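Local coordinates for PfVFT1 (PDB 5JKQ), which has the bi-lobed architecture of a Venus flytrap solute-binding protein and probably binds a small solute between its lobes, at residues H177-I183 with I250-I256. The protein carries 3 engineered substitutions. Numbering follows the deposited sequence.
Sequences HSNKIMI and IGVISGI
Segment 177-183 of strand 175-184 pairs antiparallel with strand 250-253 in the mixed sheet of one lobe, Lys180 facing Ile253 and Met182 facing Gly251 as the hydrogen-bonded pairs. At the second pair Met182 N meets Gly251 O at 2.8 Å and Gly251 N returns the bond to Met182 O. Toward the C-terminal end of 250-253, Ile253 N reaches Lys180 O nearly straight (168°), whereas the 2.7 Å bond from Lys180 N to Ile253 O is bent to 140°. Gly251 lets selenomethionine Met182 lie close over the backbone: with chi1 at 58°, its CG comes 3.3 Å from Gly251 O, and the same side chain touches Leu239 of helix 236-244. On the other face, Ile181 CG2 packs 3.8 Å from Ile250 CD1 where the two side chains cross, while Val252 packs on Leu218 of helix 212-222. Past the last pair the chain turns, setting Ser254 OG 3.2 Å from His177 NE2, obliquely to the ring; Asn214 ND2 hydrogen-bonds Ser254 OG, and His177 ND1 is hydrogen-bonded to His276 NE2. Strand 250-253 thus joins antiparallel 175-184 to parallel 206-209, with helices on both faces, as in periplasmic-binding-protein-like Venus flytrap lobes.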
loop_
_atom_site.group_PDB
_atom_site.type_symbol
_atom_site.label_atom_id
_atom_site.label_comp_id
_atom_site.label_asym_id
_atom_site.label_seq_id
_atom_site.Cartn_x
_atom_site.Cartn_y
_atom_site.Cartn_z
ATOM N N HIS A 177 3.384 3.373 -4.819
ATOM C CA HIS A 177 3.487 4.716 -5.375
ATOM C C HIS A 177 4.873 5.254 -5.039
ATOM O O HIS A 177 5.496 4.819 -4.070
ATOM C CB HIS A 177 2.375 5.635 -4.849
ATOM C CG HIS A 177 2.580 6.118 -3.446
ATOM N ND1 HIS A 177 1.933 5.558 -2.366
ATOM C CD2 HIS A 177 3.327 7.134 -2.951
ATOM C CE1 HIS A 177 2.288 6.193 -1.263
ATOM N NE2 HIS A 177 3.134 7.153 -1.590
ATOM N N SER A 178 5.362 6.179 -5.856
ATOM C CA SER A 178 6.718 6.691 -5.701
ATOM C C SER A 178 6.745 7.983 -4.891
ATOM O O SER A 178 5.710 8.610 -4.664
ATOM C CB SER A 178 7.356 6.917 -7.072
ATOM O OG SER A 178 8.750 7.135 -6.947
ATOM N N ASN A 179 7.941 8.366 -4.456
ATOM C CA ASN A 179 8.142 9.592 -3.695
ATOM C C ASN A 179 8.999 10.584 -4.472
ATOM O O ASN A 179 10.163 10.314 -4.769
ATOM C CB ASN A 179 8.787 9.278 -2.345
ATOM C CG ASN A 179 7.902 8.424 -1.466
ATOM O OD1 ASN A 179 7.122 8.939 -0.668
ATOM N ND2 ASN A 179 8.012 7.110 -1.613
ATOM N N LYS A 180 8.414 11.728 -4.806
ATOM C CA LYS A 180 9.125 12.752 -5.554
ATOM C C LYS A 180 9.833 13.708 -4.603
ATOM O O LYS A 180 9.427 13.872 -3.451
ATOM C CB LYS A 180 8.162 13.511 -6.469
ATOM C CG LYS A 180 7.350 12.594 -7.370
ATOM C CD LYS A 180 6.497 13.379 -8.345
ATOM C CE LYS A 180 5.591 12.465 -9.152
ATOM N NZ LYS A 180 6.354 11.441 -9.920
ATOM N N ILE A 181 10.905 14.318 -5.091
ATOM C CA ILE A 181 11.703 15.243 -4.297
ATOM C C ILE A 181 11.740 16.592 -4.994
ATOM O O ILE A 181 12.240 16.697 -6.113
ATOM C CB ILE A 181 13.145 14.720 -4.091
ATOM C CG1 ILE A 181 13.117 13.379 -3.353
ATOM C CG2 ILE A 181 13.985 15.734 -3.311
ATOM C CD1 ILE A 181 14.454 12.670 -3.305
HETATM N N MSE A 182 11.203 17.618 -4.343
HETATM C CA MSE A 182 11.293 18.965 -4.887
HETATM C C MSE A 182 12.376 19.755 -4.161
HETATM O O MSE A 182 12.524 19.670 -2.939
HETATM C CB MSE A 182 9.945 19.685 -4.815
HETATM C CG MSE A 182 9.322 19.827 -3.450
HETATM SE SE MSE A 182 7.710 20.932 -3.603
HETATM C CE MSE A 182 8.563 22.642 -3.966
ATOM N N ILE A 183 13.143 20.512 -4.939
ATOM C CA ILE A 183 14.315 21.213 -4.436
ATOM C C ILE A 183 14.591 22.444 -5.296
ATOM O O ILE A 183 14.226 22.484 -6.471
ATOM C CB ILE A 183 15.555 20.281 -4.427
ATOM C CG1 ILE A 183 16.766 20.986 -3.805
ATOM C CG2 ILE A 183 15.866 19.792 -5.843
ATOM C CD1 ILE A 183 17.960 20.071 -3.568
ATOM N N ILE A 250 14.917 20.081 1.048
ATOM C CA ILE A 250 14.054 19.436 0.062
ATOM C C ILE A 250 12.648 19.239 0.605
ATOM O O ILE A 250 12.412 19.316 1.812
ATOM C CB ILE A 250 14.605 18.057 -0.388
ATOM C CG1 ILE A 250 14.651 17.070 0.787
ATOM C CG2 ILE A 250 15.980 18.217 -1.020
ATOM C CD1 ILE A 250 14.869 15.635 0.364
ATOM N N GLY A 251 11.724 18.984 -0.312
ATOM C CA GLY A 251 10.365 18.614 0.029
ATOM C C GLY A 251 10.053 17.267 -0.591
ATOM O O GLY A 251 10.243 17.075 -1.793
ATOM N N VAL A 252 9.595 16.330 0.233
ATOM C CA VAL A 252 9.234 14.997 -0.235
ATOM C C VAL A 252 7.721 14.896 -0.364
ATOM O O VAL A 252 6.987 15.184 0.583
ATOM C CB VAL A 252 9.738 13.895 0.716
ATOM C CG1 VAL A 252 9.579 12.526 0.067
ATOM C CG2 VAL A 252 11.193 14.136 1.098
ATOM N N ILE A 253 7.259 14.479 -1.537
ATOM C CA ILE A 253 5.832 14.445 -1.817
ATOM C C ILE A 253 5.527 13.468 -2.952
ATOM O O ILE A 253 6.348 13.267 -3.846
ATOM C CB ILE A 253 5.313 15.864 -2.157
ATOM C CG1 ILE A 253 3.785 15.904 -2.117
ATOM C CG2 ILE A 253 5.863 16.345 -3.508
ATOM C CD1 ILE A 253 3.232 17.292 -1.875
ATOM N N SER A 254 4.349 12.855 -2.904
ATOM C CA SER A 254 3.982 11.814 -3.860
ATOM C C SER A 254 3.398 12.371 -5.158
ATOM O O SER A 254 3.324 11.660 -6.160
ATOM C CB SER A 254 2.976 10.852 -3.223
ATOM O OG SER A 254 3.475 10.333 -2.003
ATOM N N GLY A 255 2.982 13.635 -5.141
ATOM C CA GLY A 255 2.370 14.242 -6.310
ATOM C C GLY A 255 2.545 15.745 -6.398
ATOM O O GLY A 255 2.832 16.411 -5.404
ATOM N N ILE A 256 2.359 16.270 -7.608
ATOM C CA ILE A 256 2.505 17.694 -7.889
ATOM C C ILE A 256 1.222 18.227 -8.537
ATOM O O ILE A 256 1.005 18.031 -9.732
ATOM C CB ILE A 256 3.711 17.961 -8.825
ATOM C CG1 ILE A 256 5.000 17.388 -8.222
ATOM C CG2 ILE A 256 3.863 19.451 -9.108
ATOM C CD1 ILE A 256 5.427 18.025 -6.902
#